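Local coordinates for protein copper-containing nitrite reductase (Hyphomicrobium denitrificans 1NES1, PDB 6TFD) that probably reduces nitrite to nitric oxide with electrons delivered by cytochrome c, passing them through bound copper ions, at residues 77-82 with 93-98; 31-36 with 71-76; 57-62 with 128-133. One frame throughout, in Å; residues are numbered along the deposited sequence.

Contact 1 (77-82 with 93-98). With CU (copper (II) ion), chain F.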
loop_
_atom_site.group_PDB
_atom_site.type_symbol
_atom_site.label_atom_id
_atom_site.label_comp_id
_atom_site.label_asym_id
_atom_site.label_seq_id
_atom_site.Cartn_x
_atom_site.Cartn_y
_atom_site.Cartn_z
ATOM N N GLY A 77 7.701 4.176 -17.105
ATOM C CA GLY A 77 9.167 3.989 -17.069
ATOM C C GLY A 77 9.804 3.597 -18.397
ATOM O O GLY A 77 11.028 3.348 -18.428
ATOM N N ALA A 78 9.034 3.504 -19.468
ATOM C CA ALA A 78 9.598 3.336 -20.826
ATOM C C ALA A 78 10.004 4.729 -21.331
ATOM O O ALA A 78 9.609 5.717 -20.690
ATOM C CB ALA A 78 8.592 2.643 -21.724
ATOM N N GLN A 79 10.760 4.798 -22.427
ATOM C CA GLN A 79 11.251 6.061 -23.031
ATOM C C GLN A 79 10.126 6.713 -23.834
ATOM O O GLN A 79 9.460 6.003 -24.569
ATOM C CB GLN A 79 12.482 5.776 -23.884
ATOM C CG GLN A 79 13.698 5.404 -23.048
ATOM C CD GLN A 79 14.971 5.638 -23.823
ATOM O OE1 GLN A 79 15.194 5.051 -24.884
ATOM N NE2 GLN A 79 15.803 6.535 -23.319
ATOM N N HIS A 80 9.898 8.020 -23.659
ATOM C CA HIS A 80 8.829 8.779 -24.371
ATOM C C HIS A 80 9.270 10.188 -24.778
ATOM O O HIS A 80 10.108 10.810 -24.093
ATOM C CB HIS A 80 7.569 8.890 -23.507
ATOM C CG HIS A 80 7.045 7.568 -23.070
ATOM N ND1 HIS A 80 6.685 6.592 -23.967
ATOM C CD2 HIS A 80 6.826 7.060 -21.843
ATOM C CE1 HIS A 80 6.248 5.540 -23.311
ATOM N NE2 HIS A 80 6.326 5.799 -22.001
ATOM N N ASP A 81 8.663 10.687 -25.848
ATOM C CA ASP A 81 8.612 12.129 -26.156
ATOM C C ASP A 81 7.196 12.440 -26.645
ATOM O O ASP A 81 6.314 11.552 -26.565
ATOM C CB ASP A 81 9.738 12.514 -27.113
ATOM C CG ASP A 81 9.644 11.887 -28.494
ATOM O OD1 ASP A 81 8.624 11.246 -28.788
ATOM O OD2 ASP A 81 10.583 12.077 -29.279
ATOM N N ALA A 82 6.974 13.687 -27.058
ATOM C CA ALA A 82 5.733 14.177 -27.697
ATOM C C ALA A 82 6.155 15.118 -28.820
ATOM O O ALA A 82 7.026 15.987 -28.579
ATOM C CB ALA A 82 4.844 14.858 -26.689
ATOM N N ILE A 93 13.396 13.531 -24.715
ATOM C CA ILE A 93 13.090 12.114 -24.373
ATOM C C ILE A 93 13.158 11.965 -22.847
ATOM O O ILE A 93 14.200 12.332 -22.246
ATOM C CB ILE A 93 14.043 11.167 -25.132
ATOM C CG1 ILE A 93 13.754 11.220 -26.636
ATOM C CG2 ILE A 93 13.958 9.753 -24.569
ATOM C CD1 ILE A 93 14.743 10.461 -27.485
ATOM N N VAL A 94 12.087 11.457 -22.242
ATOM C CA VAL A 94 12.023 11.199 -20.775
ATOM C C VAL A 94 12.095 9.684 -20.549
ATOM O O VAL A 94 11.327 8.941 -21.178
ATOM C CB VAL A 94 10.796 11.874 -20.129
ATOM C CG1 VAL A 94 10.924 13.386 -20.209
ATOM C CG2 VAL A 94 9.472 11.424 -20.729
ATOM N N SER A 95 13.029 9.245 -19.710
ATOM C CA SER A 95 13.427 7.819 -19.557
ATOM C C SER A 95 12.827 7.215 -18.271
ATOM O O SER A 95 12.007 6.270 -18.403
ATOM C CB SER A 95 14.925 7.686 -19.617
ATOM O OG SER A 95 15.442 8.195 -20.847
ATOM N N GLY A 96 13.198 7.714 -17.084
ATOM C CA GLY A 96 12.734 7.136 -15.799
ATOM C C GLY A 96 11.357 7.640 -15.390
ATOM O O GLY A 96 10.960 8.695 -15.882
ATOM N N LYS A 97 10.640 6.916 -14.522
ATOM C CA LYS A 97 9.375 7.394 -13.894
ATOM C C LYS A 97 9.598 8.781 -13.281
ATOM O O LYS A 97 10.579 8.940 -12.521
ATOM C CB LYS A 97 8.890 6.479 -12.767
ATOM C CG LYS A 97 8.257 5.186 -13.244
ATOM C CD LYS A 97 8.018 4.136 -12.167
ATOM C CE LYS A 97 7.411 2.860 -12.728
ATOM N NZ LYS A 97 6.393 2.272 -11.826
ATOM N N ASN A 98 8.689 9.718 -13.579
ATOM C CA ASN A 98 8.649 11.111 -13.055
ATOM C C ASN A 98 9.545 12.041 -13.896
ATOM O O ASN A 98 9.424 13.259 -13.747
ATOM C CB ASN A 98 9.020 11.158 -11.573
ATOM C CG ASN A 98 8.027 10.448 -10.675
ATOM O OD1 ASN A 98 6.874 10.263 -11.038
ATOM N ND2 ASN A 98 8.447 10.114 -9.467
HETATM CU CU CU F . 6.521 6.582 -25.933
#

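Contact 2 (31-36 with 71-76)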
loop_
_atom_site.group_PDB
_atom_site.type_symbol
_atom_site.label_atom_id
_atom_site.label_comp_id
_atom_site.label_asym_id
_atom_site.label_seq_id
_atom_site.Cartn_x
_atom_site.Cartn_y
_atom_site.Cartn_z
ATOM N N VAL A 31 -1.942 25.788 -20.758
ATOM C CA VAL A 31 -1.036 24.725 -20.249
ATOM C C VAL A 31 -1.781 23.392 -20.221
ATOM O O VAL A 31 -2.932 23.358 -19.745
ATOM C CB VAL A 31 -0.528 25.100 -18.852
ATOM C CG1 VAL A 31 0.531 24.123 -18.357
ATOM C CG2 VAL A 31 -0.001 26.527 -18.856
ATOM N N PHE A 32 -1.121 22.343 -20.712
ATOM C CA PHE A 32 -1.582 20.935 -20.646
ATOM C C PHE A 32 -0.458 20.077 -20.065
ATOM O O PHE A 32 0.720 20.267 -20.410
ATOM C CB PHE A 32 -1.982 20.453 -22.037
ATOM C CG PHE A 32 -2.968 21.340 -22.751
ATOM C CD1 PHE A 32 -4.325 21.221 -22.507
ATOM C CD2 PHE A 32 -2.540 22.272 -23.678
ATOM C CE1 PHE A 32 -5.232 22.039 -23.158
ATOM C CE2 PHE A 32 -3.448 23.081 -24.341
ATOM C CZ PHE A 32 -4.792 22.971 -24.074
ATOM N N THR A 33 -0.809 19.164 -19.176
ATOM C CA THR A 33 0.134 18.180 -18.594
ATOM C C THR A 33 -0.289 16.783 -19.051
ATOM O O THR A 33 -1.495 16.474 -18.995
ATOM C CB THR A 33 0.173 18.317 -17.072
ATOM O OG1 THR A 33 0.306 19.710 -16.771
ATOM C CG2 THR A 33 1.297 17.512 -16.459
ATOM N N LEU A 34 0.660 15.987 -19.529
ATOM C CA LEU A 34 0.387 14.622 -20.024
ATOM C C LEU A 34 1.290 13.679 -19.251
ATOM O O LEU A 34 2.514 13.917 -19.267
ATOM C CB LEU A 34 0.683 14.548 -21.525
ATOM C CG LEU A 34 -0.169 15.441 -22.421
ATOM C CD1 LEU A 34 0.217 15.220 -23.871
ATOM C CD2 LEU A 34 -1.657 15.174 -22.226
ATOM N N ARG A 35 0.711 12.669 -18.601
ATOM C CA ARG A 35 1.514 11.568 -18.015
ATOM C C ARG A 35 1.393 10.329 -18.922
ATOM O O ARG A 35 0.262 9.968 -19.295
ATOM C CB ARG A 35 1.093 11.323 -16.567
ATOM C CG ARG A 35 1.960 10.295 -15.858
ATOM C CD ARG A 35 1.603 10.096 -14.392
ATOM N NE ARG A 35 2.370 11.030 -13.562
ATOM C CZ ARG A 35 1.873 12.065 -12.892
ATOM N NH1 ARG A 35 0.574 12.319 -12.903
ATOM N NH2 ARG A 35 2.689 12.840 -12.199
ATOM N N THR A 36 2.512 9.686 -19.270
ATOM C CA THR A 36 2.499 8.431 -20.062
ATOM C C THR A 36 2.052 7.266 -19.172
ATOM O O THR A 36 2.392 7.240 -17.963
ATOM C CB THR A 36 3.855 8.137 -20.700
ATOM O OG1 THR A 36 4.762 7.769 -19.661
ATOM C CG2 THR A 36 4.365 9.321 -21.484
ATOM N N ASN A 71 3.437 19.949 -20.825
ATOM C CA ASN A 71 4.318 19.276 -19.841
ATOM C C ASN A 71 4.181 17.752 -19.987
ATOM O O ASN A 71 3.111 17.207 -19.595
ATOM C CB ASN A 71 3.952 19.698 -18.422
ATOM C CG ASN A 71 3.863 21.197 -18.257
ATOM O OD1 ASN A 71 4.762 21.940 -18.669
ATOM N ND2 ASN A 71 2.784 21.636 -17.628
ATOM N N LEU A 72 5.228 17.078 -20.473
ATOM C CA LEU A 72 5.281 15.593 -20.505
ATOM C C LEU A 72 5.942 15.034 -19.234
ATOM O O LEU A 72 7.114 15.365 -18.964
ATOM C CB LEU A 72 6.047 15.121 -21.745
ATOM C CG LEU A 72 6.026 13.609 -21.945
ATOM C CD1 LEU A 72 4.604 13.126 -22.178
ATOM C CD2 LEU A 72 6.921 13.202 -23.099
ATOM N N ILE A 73 5.238 14.145 -18.530
ATOM C CA ILE A 73 5.749 13.407 -17.338
ATOM C C ILE A 73 5.676 11.907 -17.625
ATOM O O ILE A 73 4.584 11.420 -17.974
ATOM C CB ILE A 73 4.954 13.813 -16.089
ATOM C CG1 ILE A 73 4.881 15.342 -15.989
ATOM C CG2 ILE A 73 5.556 13.168 -14.848
ATOM C CD1 ILE A 73 4.238 15.890 -14.725
ATOM N N ASN A 74 6.826 11.239 -17.575
ATOM C CA ASN A 74 6.976 9.770 -17.731
ATOM C C ASN A 74 6.239 9.088 -16.571
ATOM O O ASN A 74 6.579 9.369 -15.420
ATOM C CB ASN A 74 8.454 9.368 -17.770
ATOM C CG ASN A 74 8.666 7.895 -18.060
ATOM O OD1 ASN A 74 8.137 7.043 -17.353
ATOM N ND2 ASN A 74 9.464 7.578 -19.068
ATOM N N GLY A 75 5.263 8.235 -16.866
ATOM C CA GLY A 75 4.428 7.598 -15.836
ATOM C C GLY A 75 4.907 6.205 -15.455
ATOM O O GLY A 75 4.943 5.940 -14.254
ATOM N N GLU A 76 5.248 5.349 -16.425
ATOM C CA GLU A 76 5.397 3.872 -16.222
ATOM C C GLU A 76 6.851 3.410 -16.416
ATOM O O GLU A 76 7.169 2.320 -15.939
ATOM C CB GLU A 76 4.395 3.112 -17.103
ATOM C CG GLU A 76 4.790 2.982 -18.571
ATOM C CD GLU A 76 5.193 4.261 -19.282
ATOM O OE1 GLU A 76 4.524 5.293 -19.086
ATOM O OE2 GLU A 76 6.188 4.227 -20.003
HETATM O O HOH W 1 5.103 10.050 -13.151
#

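Contact 3 (57-62 with 128-133)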
loop_
_atom_site.group_PDB
_atom_site.type_symbol
_atom_site.label_atom_id
_atom_site.label_comp_id
_atom_site.label_asym_id
_atom_site.label_seq_id
_atom_site.Cartn_x
_atom_site.Cartn_y
_atom_site.Cartn_z
ATOM N N ASN A 57 -5.271 10.020 -24.244
ATOM C CA ASN A 57 -4.972 10.720 -25.514
ATOM C C ASN A 57 -5.980 11.853 -25.660
ATOM O O ASN A 57 -6.701 11.916 -26.643
ATOM C CB ASN A 57 -4.965 9.738 -26.689
ATOM C CG ASN A 57 -3.867 8.704 -26.552
ATOM O OD1 ASN A 57 -2.802 9.003 -26.009
ATOM N ND2 ASN A 57 -4.117 7.501 -27.049
ATOM N N PRO A 58 -6.043 12.798 -24.700
ATOM C CA PRO A 58 -7.071 13.837 -24.717
ATOM C C PRO A 58 -6.845 14.835 -25.853
ATOM O O PRO A 58 -5.700 15.124 -26.166
ATOM C CB PRO A 58 -6.898 14.547 -23.375
ATOM C CG PRO A 58 -5.429 14.347 -23.069
ATOM C CD PRO A 58 -5.118 12.950 -23.570
ATOM N N LYS A 59 -7.938 15.316 -26.442
ATOM C CA LYS A 59 -7.927 16.446 -27.401
ATOM C C LYS A 59 -7.522 17.721 -26.651
ATOM O O LYS A 59 -8.166 18.012 -25.630
ATOM C CB LYS A 59 -9.312 16.590 -28.037
ATOM C CG LYS A 59 -9.386 17.580 -29.187
ATOM C CD LYS A 59 -10.798 17.859 -29.653
ATOM C CE LYS A 59 -11.140 17.196 -30.967
ATOM N NZ LYS A 59 -12.438 17.695 -31.475
ATOM N N LEU A 60 -6.472 18.408 -27.116
ATOM C CA LEU A 60 -5.940 19.680 -26.551
ATOM C C LEU A 60 -6.512 20.835 -27.365
ATOM O O LEU A 60 -6.005 21.060 -28.460
ATOM C CB LEU A 60 -4.411 19.672 -26.647
ATOM C CG LEU A 60 -3.716 18.433 -26.092
ATOM C CD1 LEU A 60 -2.211 18.636 -26.097
ATOM C CD2 LEU A 60 -4.198 18.103 -24.692
ATOM N N VAL A 61 -7.578 21.475 -26.890
ATOM C CA VAL A 61 -8.339 22.503 -27.676
ATOM C C VAL A 61 -7.776 23.891 -27.365
ATOM O O VAL A 61 -7.706 24.295 -26.182
ATOM C CB VAL A 61 -9.858 22.450 -27.416
ATOM C CG1 VAL A 61 -10.549 23.758 -27.786
ATOM C CG2 VAL A 61 -10.511 21.278 -28.137
ATOM N N VAL A 62 -7.395 24.600 -28.416
ATOM C CA VAL A 62 -6.608 25.857 -28.339
ATOM C C VAL A 62 -7.205 26.837 -29.356
ATOM O O VAL A 62 -7.771 26.358 -30.357
ATOM C CB VAL A 62 -5.129 25.496 -28.568
ATOM C CG1 VAL A 62 -4.355 26.574 -29.282
ATOM C CG2 VAL A 62 -4.463 25.132 -27.257
ATOM N N GLN A 128 -0.767 8.611 -29.312
ATOM C CA GLN A 128 -1.141 9.630 -30.324
ATOM C C GLN A 128 -2.450 10.292 -29.890
ATOM O O GLN A 128 -3.357 9.560 -29.548
ATOM C CB GLN A 128 -1.268 8.964 -31.701
ATOM C CG GLN A 128 -1.876 9.837 -32.787
ATOM C CD GLN A 128 -1.785 9.185 -34.149
ATOM O OE1 GLN A 128 -0.703 8.993 -34.702
ATOM N NE2 GLN A 128 -2.928 8.845 -34.714
ATOM N N GLY A 129 -2.519 11.626 -29.899
ATOM C CA GLY A 129 -3.765 12.402 -29.690
ATOM C C GLY A 129 -3.866 13.547 -30.678
ATOM O O GLY A 129 -2.939 13.653 -31.523
ATOM N N VAL A 130 -4.907 14.393 -30.581
ATOM C CA VAL A 130 -5.014 15.578 -31.490
ATOM C C VAL A 130 -4.913 16.889 -30.681
ATOM O O VAL A 130 -5.522 17.014 -29.594
ATOM C CB VAL A 130 -6.224 15.508 -32.464
ATOM C CG1 VAL A 130 -6.861 14.123 -32.517
ATOM C CG2 VAL A 130 -7.285 16.571 -32.238
ATOM N N LEU A 131 -4.098 17.819 -31.190
ATOM C CA LEU A 131 -4.175 19.274 -30.885
ATOM C C LEU A 131 -5.153 19.902 -31.885
ATOM O O LEU A 131 -4.883 19.827 -33.096
ATOM C CB LEU A 131 -2.780 19.895 -30.985
ATOM C CG LEU A 131 -2.715 21.424 -30.996
ATOM C CD1 LEU A 131 -2.879 22.008 -29.600
ATOM C CD2 LEU A 131 -1.408 21.902 -31.614
ATOM N N GLN A 132 -6.271 20.447 -31.395
ATOM C CA GLN A 132 -7.238 21.213 -32.228
ATOM C C GLN A 132 -7.048 22.715 -31.965
ATOM O O GLN A 132 -7.228 23.155 -30.803
ATOM C CB GLN A 132 -8.683 20.792 -31.963
ATOM C CG GLN A 132 -9.688 21.641 -32.728
ATOM C CD GLN A 132 -10.887 20.860 -33.214
ATOM O OE1 GLN A 132 -11.838 20.606 -32.468
ATOM N NE2 GLN A 132 -10.853 20.482 -34.486
ATOM N N VAL A 133 -6.678 23.454 -33.014
ATOM C CA VAL A 133 -6.573 24.942 -33.033
ATOM C C VAL A 133 -7.820 25.491 -33.748
ATOM O O VAL A 133 -8.076 25.129 -34.921
ATOM C CB VAL A 133 -5.262 25.415 -33.689
ATOM C CG1 VAL A 133 -5.007 26.892 -33.433
ATOM C CG2 VAL A 133 -4.067 24.600 -33.227
HETATM O O HOH W 2 -7.101 13.151 -28.811
#

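Contact 1 (77-82 with 93-98)
H80 and V94 face each other as a hydrogen-bonded antiparallel pair, a single bridge between two irregular loops that run in nearly opposite directions; H80 N donates a hydrogen bond to V94 O (3.0 Å) and V94 N one to H80 O (2.8 Å). The bridge belongs to the type 1 copper site of a cupredoxin domain, where H80 is joined round the metal by C117, H122 and M127. The imidazole of H80 leaves the backbone with CG anti to the carbonyl carbon (chi1 -56°), which sets the ring beside the backbone N with ND1 directed to the copper ion. One face of the ring is overlain by A78 C, displaced toward the rim, while NE2 is hydrogen-bonded to E76, a second-shell carboxylate that probably helps to fix how the ring is turned. V94 CG2 lies 3.5 Å from H80 O.

Farther out, Q79 reaches across with an extended chain. Its NE2 donates to S95 OG at 3.0 Å in a nearly straight bond (168° at the hydrogen), and the hydroxyl lies in the plane of the Q79 amide. The same nitrogen passes I93 CG2 at 3.9 Å, an apolar neighbour beside the polar bond. At the other end G77 lies against the K97 chain. Its backbone angles would drive any CB into the carbonyl oxygen of E76, and that CB would also lie close to K97 CG. The 93-98 loop is held from outside too, since E315 of a second subunit accepts bonds from S95 N and G96 N. The outcome is a ligand histidine held through its backbone and its far ring nitrogen, with H80 ND1 2.0 Å from the copper ion.

Contact 2 (31-36 with 71-76)
R35 runs alongside I73 and G75 at the seam of two parallel strands, 30-39 and 67-73, whose axes here are 4.7 Å apart and 18° from parallel. Its CB and CG pass beside I73 O, and CG comes within 3.7 Å of G75 CA, with CD continuing past the same glycine. With CG anti to the backbone N (chi1 -175°) and a bend at chi3, the chain brings its head obliquely to I73 CG2. NE donates to a water in the guanidinium plane, which in turn donates to N74 O, while NH2 ends 3.9 Å from I73 CG2 and makes a long, weak ion pair with E319 of a second subunit. A CB on G75 would collide with T36 O and R35 CG.

Next to the arginine the backbones are laced by four bonds: N71 N to F32 O, L34 N to N71 O, I73 N to L34 O and T36 N to I73 O. N71 adds a side-chain bond, ND2 to T33 OG1 at 3.3 Å, the hydroxyl close to the amide plane; its OD1 is taken by Q69.

Where the strand pair ends, T36 OG1 is gripped twice. It accepts from G75 N at 2.9 Å, almost straight, and donates to E76 OE1 at 2.6 Å on the syn lone pair. OE2, the oxygen engaged by H80, also accepts from A78 N. The threonine thus probably helps to steady the carboxylate behind a copper-binding histidine, the second-shell arrangement of a type 1 copper site set at the end of parallel strands in a cupredoxin β-sandwich.

Contact 3 (57-62 with 128-133)
The amide of N57 is covered on one face by Q128 O, which stands 3.2 Å from N57 CG almost directly over it, while its two polar ends are engaged elsewhere: OD1 accepts from Y45 N and ND2 bonds to G126 O. The amide of Q132 is met by K59 NZ, which donates to OE1 at 3.1 Å from well above the carbonyl plane. These groups flank a parallel strand pair of the cupredoxin β-sandwich, 60-63 beside 128-134. Putting an alanine in place of N57 removes the amide, which would probably leave Y45 N and G126 O without these partners and the loop before the strand freer to move.

K59 runs alongside V130, its CG 3.8 Å from V130 CG2, then bends at chi3 (-106°) to carry the ammonium over to Q132. Between the strands, L60 N donates to V130 O, Q132 N to L60 O and V62 N to Q132 O; the middle bond is the most bent, 144° at its hydrogen.

The opposite side of the pair from V61 and Q132 is apolar and buried. There L131, with CG anti to its own N, carries CD1 to 3.5 Å from L60 O and 4.1 Å from L60 CB. Farther along, V62 CG1 touches V133 CG1 at 4.2 Å.

Overall arrangement
Contacts 2 and 3 are both parallel strand pairs, one in each sheet of the same sandwich, and F32 of 31-36 packs on L60 and V62 of 57-62 between the sheets. Contact 1 is less regular: two loops near the copper joined by one backbone bridge. It adjoins contact 2, where the N74 amide bonds to V94 O and T36 packs on H80. Contact 3 lies farther off, about 20 Å between centres from contact 1. All three mix buried and exposed residues; in contact 3 the buried leucines, V62 and V133 face inward, while K59 and Q132 lie on its outer side. Contacts 1 and 2 both carry surface toward a second subunit, whereas no other chain touches contact 3.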